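Long-range contact in DHC, diheme cytochrome c (Rhodobacter sphaeroides, PDB 2FWT), which probably transfers electrons through its two covalently bound c-type hemes, with the oxygen-binding sphaeroides heme protein as its partner: residues Tyr20-Leu33 with Thr81-Arg93. Sequence-based numbering, arbitrary orientation.
With HEC (heme c), chain C.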
ATOM      1  N   TYR A  20       1.496  -2.614  -3.024  1.00 19.15           N
ATOM      2  CA  TYR A  20       1.492  -1.147  -3.014  1.00 18.61           C
ATOM      3  C   TYR A  20       2.904  -0.588  -3.101  1.00 18.52           C
ATOM      4  O   TYR A  20       3.786  -1.010  -2.351  1.00 17.78           O
ATOM      5  CB  TYR A  20       0.834  -0.613  -1.752  1.00 17.87           C
ATOM      6  CG  TYR A  20      -0.626  -1.003  -1.604  1.00 16.89           C
ATOM      7  CD1 TYR A  20      -1.050  -1.851  -0.582  1.00 16.61           C
ATOM      8  CD2 TYR A  20      -1.558  -0.569  -2.496  1.00 17.01           C
ATOM      9  CE1 TYR A  20      -2.390  -2.207  -0.452  1.00 17.04           C
ATOM     10  CE2 TYR A  20      -2.912  -0.928  -2.382  1.00 17.22           C
ATOM     11  CZ  TYR A  20      -3.317  -1.738  -1.371  1.00 17.70           C
ATOM     12  OH  TYR A  20      -4.638  -2.092  -1.266  1.00 17.75           O
ATOM     13  N   PRO A  21       3.132   0.337  -4.044  1.00 18.70           N
ATOM     14  CA  PRO A  21       4.472   0.914  -4.147  1.00 18.34           C
ATOM     15  C   PRO A  21       4.937   1.636  -2.893  1.00 17.72           C
ATOM     16  O   PRO A  21       4.173   2.365  -2.244  1.00 16.96           O
ATOM     17  CB  PRO A  21       4.358   1.904  -5.309  1.00 19.24           C
ATOM     18  CG  PRO A  21       3.168   1.559  -6.027  1.00 20.08           C
ATOM     19  CD  PRO A  21       2.254   0.752  -5.147  1.00 18.99           C
ATOM     20  N   ALA A  22       6.222   1.488  -2.607  1.00 16.53           N
ATOM     21  CA  ALA A  22       6.838   2.135  -1.453  1.00 16.86           C
ATOM     22  C   ALA A  22       6.650   3.646  -1.407  1.00 16.42           C
ATOM     23  O   ALA A  22       6.427   4.208  -0.340  1.00 16.00           O
ATOM     24  CB  ALA A  22       8.318   1.771  -1.392  1.00 16.07           C
ATOM     25  N   ALA A  23       6.694   4.285  -2.571  1.00 15.87           N
ATOM     26  CA  ALA A  23       6.638   5.731  -2.669  1.00 17.21           C
ATOM     27  C   ALA A  23       5.338   6.319  -2.165  1.00 17.85           C
ATOM     28  O   ALA A  23       5.235   7.546  -1.993  1.00 17.78           O
ATOM     29  CB  ALA A  23       6.840   6.107  -4.097  1.00 17.95           C
ATOM     30  N   LEU A  24       4.329   5.482  -1.961  1.00 17.67           N
ATOM     31  CA  LEU A  24       3.010   5.989  -1.580  1.00 19.19           C
ATOM     32  C   LEU A  24       2.829   6.332  -0.088  1.00 18.07           C
ATOM     33  O   LEU A  24       1.913   7.084   0.251  1.00 17.36           O
ATOM     34  CB  LEU A  24       1.939   5.012  -2.028  1.00 19.56           C
ATOM     35  CG  LEU A  24       1.220   5.147  -3.389  1.00 24.78           C
ATOM     36  CD1 LEU A  24       1.764   6.116  -4.401  1.00 26.72           C
ATOM     37  CD2 LEU A  24       0.833   3.823  -3.967  1.00 22.72           C
ATOM     38  N   LEU A  25       3.673   5.790   0.789  1.00 16.98           N
ATOM     39  CA  LEU A  25       3.591   6.076   2.216  1.00 17.09           C
ATOM     40  C   LEU A  25       4.936   6.540   2.753  1.00 16.43           C
ATOM     41  O   LEU A  25       5.998   6.164   2.234  1.00 15.40           O
ATOM     42  CB  LEU A  25       3.146   4.831   3.012  1.00 16.52           C
ATOM     43  CG  LEU A  25       1.675   4.398   2.834  1.00 16.23           C
ATOM     44  CD1 LEU A  25       1.447   3.094   3.547  1.00 17.97           C
ATOM     45  CD2 LEU A  25       0.748   5.459   3.399  1.00 18.48           C
ATOM     46  N   PRO A  26       4.901   7.347   3.810  1.00 17.23           N
ATOM     47  CA  PRO A  26       6.147   7.701   4.466  1.00 16.96           C
ATOM     48  C   PRO A  26       6.752   6.549   5.271  1.00 16.53           C
ATOM     49  O   PRO A  26       6.055   5.602   5.669  1.00 16.34           O
ATOM     50  CB  PRO A  26       5.749   8.843   5.371  1.00 17.34           C
ATOM     51  CG  PRO A  26       4.294   8.607   5.669  1.00 17.61           C
ATOM     52  CD  PRO A  26       3.725   8.007   4.426  1.00 17.53           C
ATOM     53  N   ALA A  27       8.042   6.656   5.535  1.00 17.01           N
ATOM     54  CA  ALA A  27       8.789   5.594   6.236  1.00 17.22           C
ATOM     55  C   ALA A  27       8.135   5.178   7.540  1.00 17.97           C
ATOM     56  O   ALA A  27       7.996   3.972   7.821  1.00 18.50           O
ATOM     57  CB  ALA A  27      10.214   6.000   6.447  1.00 17.35           C
ATOM     58  N   ARG A  28       7.700   6.138   8.335  1.00 18.05           N
ATOM     59  CA  ARG A  28       7.117   5.794   9.638  1.00 19.19           C
ATOM     60  C   ARG A  28       5.854   4.941   9.540  1.00 17.94           C
ATOM     61  O   ARG A  28       5.582   4.139  10.420  1.00 17.75           O
ATOM     62  CB  ARG A  28       6.824   7.044  10.435  1.00 20.09           C
ATOM     63  CG  ARG A  28       5.709   7.907   9.895  1.00 22.93           C
ATOM     64  CD  ARG A  28       5.786   9.278  10.585  1.00 24.94           C
ATOM     65  NE  ARG A  28       4.738  10.154  10.101  1.00 27.35           N
ATOM     66  CZ  ARG A  28       4.805  10.893   8.985  1.00 28.83           C
ATOM     67  NH1 ARG A  28       5.885  10.902   8.227  1.00 27.94           N
ATOM     68  NH2 ARG A  28       3.764  11.629   8.638  1.00 29.49           N
ATOM     69  N   SER A  29       5.105   5.120   8.450  1.00 17.34           N
ATOM     70  CA  SER A  29       3.895   4.357   8.161  1.00 16.59           C
ATOM     71  C   SER A  29       4.239   2.918   7.764  1.00 15.60           C
ATOM     72  O   SER A  29       3.641   1.972   8.262  1.00 15.15           O
ATOM     73  CB  SER A  29       3.067   5.032   7.070  1.00 16.18           C
ATOM     74  OG  SER A  29       2.542   6.297   7.504  1.00 17.29           O
ATOM     75  N   TRP A  30       5.215   2.736   6.878  1.00 16.01           N
ATOM     76  CA  TRP A  30       5.669   1.382   6.567  1.00 15.68           C
ATOM     77  C   TRP A  30       6.188   0.660   7.807  1.00 16.22           C
ATOM     78  O   TRP A  30       5.876  -0.513   8.021  1.00 15.58           O
ATOM     79  CB  TRP A  30       6.717   1.402   5.484  1.00 15.45           C
ATOM     80  CG  TRP A  30       6.232   1.812   4.112  1.00 13.88           C
ATOM     81  CD1 TRP A  30       6.720   2.816   3.358  1.00 14.17           C
ATOM     82  CD2 TRP A  30       5.195   1.202   3.342  1.00 13.40           C
ATOM     83  NE1 TRP A  30       6.067   2.885   2.201  1.00 15.53           N
ATOM     84  CE2 TRP A  30       5.131   1.894   2.138  1.00 13.60           C
ATOM     85  CE3 TRP A  30       4.310   0.125   3.562  1.00 14.87           C
ATOM     86  CZ2 TRP A  30       4.227   1.564   1.124  1.00 15.39           C
ATOM     87  CZ3 TRP A  30       3.415  -0.223   2.545  1.00 14.64           C
ATOM     88  CH2 TRP A  30       3.384   0.485   1.345  1.00 15.04           C
ATOM     89  N   THR A  31       6.956   1.341   8.639  1.00 16.74           N
ATOM     90  CA  THR A  31       7.480   0.711   9.863  1.00 16.93           C
ATOM     91  C   THR A  31       6.319   0.293  10.788  1.00 17.57           C
ATOM     92  O   THR A  31       6.311  -0.800  11.373  1.00 17.10           O
ATOM     93  CB  THR A  31       8.475   1.651  10.569  1.00 17.25           C
ATOM     94  OG1 THR A  31       9.660   1.740   9.776  1.00 17.71           O
ATOM     95  CG2 THR A  31       8.807   1.171  11.959  1.00 17.04           C
ATOM     96  N   ALA A  32       5.334   1.162  10.913  1.00 17.53           N
ATOM     97  CA  ALA A  32       4.187   0.861  11.745  1.00 17.38           C
ATOM     98  C   ALA A  32       3.432  -0.359  11.245  1.00 17.55           C
ATOM     99  O   ALA A  32       3.012  -1.226  12.037  1.00 17.49           O
ATOM    100  CB  ALA A  32       3.278   2.060  11.806  1.00 18.15           C
ATOM    101  N   LEU A  33       3.188  -0.400   9.943  1.00 17.44           N
ATOM    102  CA  LEU A  33       2.497  -1.525   9.344  1.00 17.94           C
ATOM    103  C   LEU A  33       3.311  -2.821   9.511  1.00 17.68           C
ATOM    104  O   LEU A  33       2.777  -3.877   9.906  1.00 17.09           O
ATOM    105  CB  LEU A  33       2.225  -1.277   7.862  1.00 18.95           C
ATOM    106  CG  LEU A  33       1.019  -0.455   7.434  1.00 22.64           C
ATOM    107  CD1 LEU A  33       1.081  -0.188   5.941  1.00 24.12           C
ATOM    108  CD2 LEU A  33      -0.293  -1.171   7.781  1.00 25.27           C
ATOM    109  N   THR A  81       0.731   9.285  11.999  1.00 32.11           N
ATOM    110  CA  THR A  81       1.222   8.109  11.252  1.00 31.02           C
ATOM    111  C   THR A  81       0.074   7.375  10.554  1.00 30.46           C
ATOM    112  O   THR A  81      -0.616   6.542  11.157  1.00 28.74           O
ATOM    113  CB  THR A  81       2.005   7.169  12.171  1.00 31.50           C
ATOM    114  OG1 THR A  81       3.152   7.869  12.658  1.00 32.00           O
ATOM    115  CG2 THR A  81       2.486   5.945  11.413  1.00 31.74           C
ATOM    116  N   PRO A  82      -0.136   7.697   9.268  1.00 29.73           N
ATOM    117  CA  PRO A  82      -1.184   6.989   8.543  1.00 28.69           C
ATOM    118  C   PRO A  82      -0.833   5.488   8.420  1.00 27.15           C
ATOM    119  O   PRO A  82       0.355   5.146   8.362  1.00 27.32           O
ATOM    120  CB  PRO A  82      -1.217   7.675   7.172  1.00 29.31           C
ATOM    121  CG  PRO A  82      -0.000   8.583   7.098  1.00 30.39           C
ATOM    122  CD  PRO A  82       0.585   8.706   8.465  1.00 30.42           C
ATOM    123  N   LEU A  83      -1.837   4.609   8.410  1.00 23.96           N
ATOM    124  CA  LEU A  83      -1.614   3.242   8.015  1.00 23.89           C
ATOM    125  C   LEU A  83      -2.111   2.964   6.595  1.00 21.69           C
ATOM    126  O   LEU A  83      -1.792   1.903   6.051  1.00 21.74           O
ATOM    127  CB  LEU A  83      -2.303   2.280   8.969  1.00 24.83           C
ATOM    128  CG  LEU A  83      -1.554   1.707  10.184  1.00 27.85           C
ATOM    129  CD1 LEU A  83      -0.183   2.259  10.418  1.00 28.27           C
ATOM    130  CD2 LEU A  83      -2.446   1.765  11.426  1.00 28.31           C
ATOM    131  N   ARG A  84      -2.894   3.883   6.015  1.00 18.85           N
ATOM    132  CA  ARG A  84      -3.545   3.623   4.722  1.00 17.81           C
ATOM    133  C   ARG A  84      -3.189   4.718   3.733  1.00 16.69           C
ATOM    134  O   ARG A  84      -3.295   5.923   4.067  1.00 17.07           O
ATOM    135  CB  ARG A  84      -5.081   3.550   4.856  1.00 16.82           C
ATOM    136  CG  ARG A  84      -5.553   2.372   5.605  1.00 16.83           C
ATOM    137  CD  ARG A  84      -7.053   2.390   5.726  1.00 17.98           C
ATOM    138  NE  ARG A  84      -7.689   1.178   6.267  1.00 18.55           N
ATOM    139  CZ  ARG A  84      -8.111   0.120   5.575  1.00 18.34           C
ATOM    140  NH1 ARG A  84      -7.872  -0.010   4.289  1.00 18.63           N
ATOM    141  NH2 ARG A  84      -8.737  -0.860   6.215  1.00 19.34           N
ATOM    142  N   ILE A  85      -2.821   4.296   2.526  1.00 15.70           N
ATOM    143  CA  ILE A  85      -2.704   5.193   1.395  1.00 15.97           C
ATOM    144  C   ILE A  85      -4.052   5.907   1.170  1.00 15.40           C
ATOM    145  O   ILE A  85      -4.104   7.120   0.929  1.00 14.94           O
ATOM    146  CB  ILE A  85      -2.292   4.431   0.127  1.00 15.79           C
ATOM    147  CG1 ILE A  85      -0.892   3.791   0.298  1.00 16.28           C
ATOM    148  CG2 ILE A  85      -2.281   5.369  -1.082  1.00 16.36           C
ATOM    149  CD1 ILE A  85      -0.662   2.608  -0.630  1.00 16.96           C
ATOM    150  N   SER A  86      -5.130   5.140   1.292  1.00 15.64           N
ATOM    151  CA  SER A  86      -6.491   5.621   1.067  1.00 15.95           C
ATOM    152  C   SER A  86      -6.982   6.635   2.103  1.00 16.33           C
ATOM    153  O   SER A  86      -8.064   7.191   1.940  1.00 16.96           O
ATOM    154  CB  SER A  86      -7.446   4.427   0.974  1.00 16.76           C
ATOM    155  OG  SER A  86      -7.567   3.748   2.207  1.00 17.30           O
ATOM    156  N   GLU A  87      -6.203   6.882   3.151  1.00 16.56           N
ATOM    157  CA  GLU A  87      -6.505   7.907   4.162  1.00 16.96           C
ATOM    158  C   GLU A  87      -5.612   9.147   4.068  1.00 17.06           C
ATOM    159  O   GLU A  87      -5.762  10.087   4.851  1.00 15.73           O
ATOM    160  CB  GLU A  87      -6.396   7.313   5.570  1.00 18.24           C
ATOM    161  CG  GLU A  87      -7.517   6.325   5.871  1.00 21.47           C
ATOM    162  CD  GLU A  87      -8.906   6.963   5.992  1.00 23.18           C
ATOM    163  OE1 GLU A  87      -9.061   7.986   6.709  1.00 24.21           O
ATOM    164  OE2 GLU A  87      -9.861   6.423   5.401  1.00 24.84           O
ATOM    165  N   LEU A  88      -4.705   9.182   3.101  1.00 16.86           N
ATOM    166  CA  LEU A  88      -3.837  10.333   2.948  1.00 17.00           C
ATOM    167  C   LEU A  88      -4.604  11.564   2.497  1.00 17.09           C
ATOM    168  O   LEU A  88      -5.531  11.448   1.729  1.00 15.52           O
ATOM    169  CB  LEU A  88      -2.723  10.061   1.946  1.00 17.02           C
ATOM    170  CG  LEU A  88      -1.704   9.010   2.394  1.00 17.18           C
ATOM    171  CD1 LEU A  88      -0.794   8.703   1.242  1.00 19.01           C
ATOM    172  CD2 LEU A  88      -0.928   9.478   3.607  1.00 18.99           C
ATOM    173  N   PRO A  89      -4.151  12.756   2.937  1.00 17.94           N
ATOM    174  CA  PRO A  89      -4.806  13.984   2.495  1.00 18.58           C
ATOM    175  C   PRO A  89      -5.033  14.091   0.974  1.00 18.15           C
ATOM    176  O   PRO A  89      -6.172  14.342   0.532  1.00 18.02           O
ATOM    177  CB  PRO A  89      -3.877  15.060   3.052  1.00 19.02           C
ATOM    178  CG  PRO A  89      -3.398  14.423   4.330  1.00 20.63           C
ATOM    179  CD  PRO A  89      -3.070  13.043   3.890  1.00 18.42           C
ATOM    180  N   TRP A  90      -4.002  13.872   0.165  1.00 17.93           N
ATOM    181  CA  TRP A  90      -4.184  14.000  -1.280  1.00 17.02           C
ATOM    182  C   TRP A  90      -5.202  12.991  -1.798  1.00 16.18           C
ATOM    183  O   TRP A  90      -5.969  13.279  -2.723  1.00 16.80           O
ATOM    184  CB  TRP A  90      -2.859  13.891  -2.049  1.00 18.87           C
ATOM    185  CG  TRP A  90      -2.191  12.531  -2.078  1.00 18.54           C
ATOM    186  CD1 TRP A  90      -1.119  12.145  -1.367  1.00 18.74           C
ATOM    187  CD2 TRP A  90      -2.564  11.417  -2.893  1.00 17.54           C
ATOM    188  NE1 TRP A  90      -0.782  10.820  -1.685  1.00 18.87           N
ATOM    189  CE2 TRP A  90      -1.653  10.366  -2.624  1.00 18.11           C
ATOM    190  CE3 TRP A  90      -3.552  11.218  -3.861  1.00 18.66           C
ATOM    191  CZ2 TRP A  90      -1.745   9.116  -3.239  1.00 18.24           C
ATOM    192  CZ3 TRP A  90      -3.635   9.976  -4.470  1.00 19.15           C
ATOM    193  CH2 TRP A  90      -2.728   8.949  -4.161  1.00 18.26           C
ATOM    194  N   PHE A  91      -5.202  11.804  -1.201  1.00 15.32           N
ATOM    195  CA  PHE A  91      -6.042  10.720  -1.699  1.00 15.56           C
ATOM    196  C   PHE A  91      -7.501  11.061  -1.461  1.00 15.60           C
ATOM    197  O   PHE A  91      -8.345  10.923  -2.345  1.00 15.74           O
ATOM    198  CB  PHE A  91      -5.695   9.422  -0.966  1.00 14.98           C
ATOM    199  CG  PHE A  91      -6.356   8.219  -1.552  1.00 15.48           C
ATOM    200  CD1 PHE A  91      -5.645   7.348  -2.351  1.00 16.28           C
ATOM    201  CD2 PHE A  91      -7.693   7.949  -1.301  1.00 14.52           C
ATOM    202  CE1 PHE A  91      -6.266   6.218  -2.881  1.00 16.35           C
ATOM    203  CE2 PHE A  91      -8.319   6.806  -1.826  1.00 14.95           C
ATOM    204  CZ  PHE A  91      -7.623   5.954  -2.607  1.00 15.50           C
ATOM    205  N   LYS A  92      -7.800  11.501  -0.245  1.00 16.59           N
ATOM    206  CA  LYS A  92      -9.157  11.887   0.113  1.00 17.48           C
ATOM    207  C   LYS A  92      -9.652  13.045  -0.771  1.00 18.69           C
ATOM    208  O   LYS A  92     -10.786  13.021  -1.276  1.00 19.74           O
ATOM    209  CB  LYS A  92      -9.201  12.297   1.589  1.00 18.24           C
ATOM    210  CG  LYS A  92      -9.042  11.101   2.580  1.00 19.55           C
ATOM    211  CD  LYS A  92     -10.325  10.300   2.697  1.00 22.12           C
ATOM    212  CE  LYS A  92     -10.178   9.152   3.676  1.00 21.81           C
ATOM    213  NZ  LYS A  92     -11.426   8.365   3.850  1.00 22.81           N
ATOM    214  N   ARG A  93      -8.793  14.031  -0.951  1.00 20.45           N
ATOM    215  CA  ARG A  93      -9.136  15.244  -1.685  1.00 21.72           C
ATOM    216  C   ARG A  93      -9.421  14.921  -3.154  1.00 21.58           C
ATOM    217  O   ARG A  93     -10.427  15.348  -3.710  1.00 21.84           O
ATOM    218  CB  ARG A  93      -7.988  16.267  -1.521  1.00 22.50           C
ATOM    219  CG  ARG A  93      -8.080  17.502  -2.328  1.00 23.91           C
ATOM    220  CD  ARG A  93      -7.009  18.523  -1.887  1.00 27.66           C
ATOM    221  NE  ARG A  93      -5.648  18.253  -2.399  1.00 31.66           N
ATOM    222  CZ  ARG A  93      -4.581  17.867  -1.677  1.00 32.64           C
ATOM    223  NH1 ARG A  93      -4.654  17.637  -0.368  1.00 33.22           N
ATOM    224  NH2 ARG A  93      -3.409  17.688  -2.279  1.00 31.55           N
TER
HETATM  225 FE   HEC C 805      -2.117  -5.632   3.307  1.00 17.17          FE
HETATM  226  CHA HEC C 805      -4.491  -3.227   3.420  1.00 15.73           C
HETATM  227  CHB HEC C 805       0.306  -3.231   2.901  1.00 15.69           C
HETATM  228  CHC HEC C 805       0.256  -8.042   3.070  1.00 17.23           C
HETATM  229  CHD HEC C 805      -4.476  -8.027   3.865  1.00 17.36           C
HETATM  230  NA  HEC C 805      -2.086  -3.626   3.153  1.00 15.71           N
HETATM  231  C1A HEC C 805      -3.199  -2.807   3.236  1.00 15.05           C
HETATM  232  C2A HEC C 805      -2.812  -1.433   3.108  1.00 14.63           C
HETATM  233  C3A HEC C 805      -1.472  -1.429   2.950  1.00 14.75           C
HETATM  234  C4A HEC C 805      -1.001  -2.805   2.972  1.00 15.17           C
HETATM  235  CMA HEC C 805      -0.576  -0.220   2.760  1.00 15.38           C
HETATM  236  CAA HEC C 805      -3.775  -0.241   3.135  1.00 16.09           C
HETATM  237  CBA HEC C 805      -4.467  -0.010   1.793  1.00 15.48           C
HETATM  238  CGA HEC C 805      -5.183   1.326   1.816  1.00 15.91           C
HETATM  239  O1A HEC C 805      -4.517   2.355   1.580  1.00 17.29           O
HETATM  240  O2A HEC C 805      -6.418   1.365   2.061  1.00 17.19           O
HETATM  241  NB  HEC C 805      -0.103  -5.639   3.033  1.00 16.16           N
HETATM  242  C1B HEC C 805       0.723  -4.540   2.966  1.00 14.66           C
HETATM  243  C2B HEC C 805       2.096  -4.988   2.944  1.00 14.43           C
HETATM  244  C3B HEC C 805       2.073  -6.335   3.008  1.00 14.93           C
HETATM  245  C4B HEC C 805       0.687  -6.759   2.997  1.00 14.59           C
HETATM  246  CMB HEC C 805       3.287  -4.004   2.949  1.00 15.04           C
HETATM  247  CAB HEC C 805       3.254  -7.330   3.062  1.00 17.49           C
HETATM  248  CBB HEC C 805       3.989  -7.273   4.226  1.00 18.89           C
HETATM  249  NC  HEC C 805      -2.129  -7.649   3.428  1.00 18.97           N
HETATM  250  C1C HEC C 805      -1.027  -8.466   3.287  1.00 19.17           C
HETATM  251  C2C HEC C 805      -1.448  -9.841   3.355  1.00 20.57           C
HETATM  252  C3C HEC C 805      -2.762  -9.853   3.592  1.00 21.17           C
HETATM  253  C4C HEC C 805      -3.205  -8.469   3.628  1.00 18.98           C
HETATM  254  CMC HEC C 805      -0.501 -11.043   3.224  1.00 20.31           C
HETATM  255  CAC HEC C 805      -3.672 -11.096   3.796  1.00 20.45           C
HETATM  256  CBC HEC C 805      -3.336 -12.024   4.745  1.00 22.42           C
HETATM  257  ND  HEC C 805      -4.089  -5.618   3.606  1.00 16.80           N
HETATM  258  C1D HEC C 805      -4.888  -6.733   3.858  1.00 17.34           C
HETATM  259  C2D HEC C 805      -6.254  -6.317   4.087  1.00 17.05           C
HETATM  260  C3D HEC C 805      -6.281  -4.828   3.952  1.00 17.68           C
HETATM  261  C4D HEC C 805      -4.897  -4.480   3.649  1.00 16.96           C
HETATM  262  CMD HEC C 805      -7.429  -7.181   4.443  1.00 17.78           C
HETATM  263  CAD HEC C 805      -7.512  -3.945   4.114  1.00 17.96           C
HETATM  264  CBD HEC C 805      -8.190  -3.795   2.746  1.00 18.88           C
HETATM  265  CGD HEC C 805      -9.468  -2.999   2.836  1.00 20.29           C
HETATM  266  O1D HEC C 805      -9.660  -2.306   3.865  1.00 18.95           O
HETATM  267  O2D HEC C 805     -10.279  -3.063   1.857  1.00 19.58           O
HETATM  268  O   HOH W   1       1.712   9.523  -0.873  1.00 32.07           O
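With CG1 anti to its carbonyl carbon (chi1 -63°) and CD1 extended beyond it, Ile85 drives its long branch between Tyr20, Leu24 and Leu25. Ile85 CD1 ends 3.7 Å from Tyr20 CB, and its CG1 lies equally close to Leu25 CG. The same chi1 range in Ser29 (-66°) turns OG from helix 27-34 onto the carbonyl of Pro82, a 2.6 Å bond from Ser29 OG to Pro82 O with the donor tilted 20° from the carbonyl plane. Further along that helix, Ala32 CB meets Leu83 CD1, while Leu33 CD1 reaches both Leu83 O and the heme methyl CMA. In this dihaem cytochrome c the two segments wall the first heme's pocket, and 81-93 runs on into helix 89-98, whose Trp90 and Phe91 touch the second heme. The CB of Arg84 points away from 20-33, and the extended chain carries the guanidinium to the propionates: NH1 binds HEC O2A and O1D, and Arg84 NH2 takes HEC O1D again at 2.9 Å. A leucine here would probably leave both propionates without the cation they share. Ser86 also grips the propionate of O1A and O2A, its N on HEC O1A and its OG on HEC O2A. At the far end one water bridges Leu24 O and Trp90 NE1.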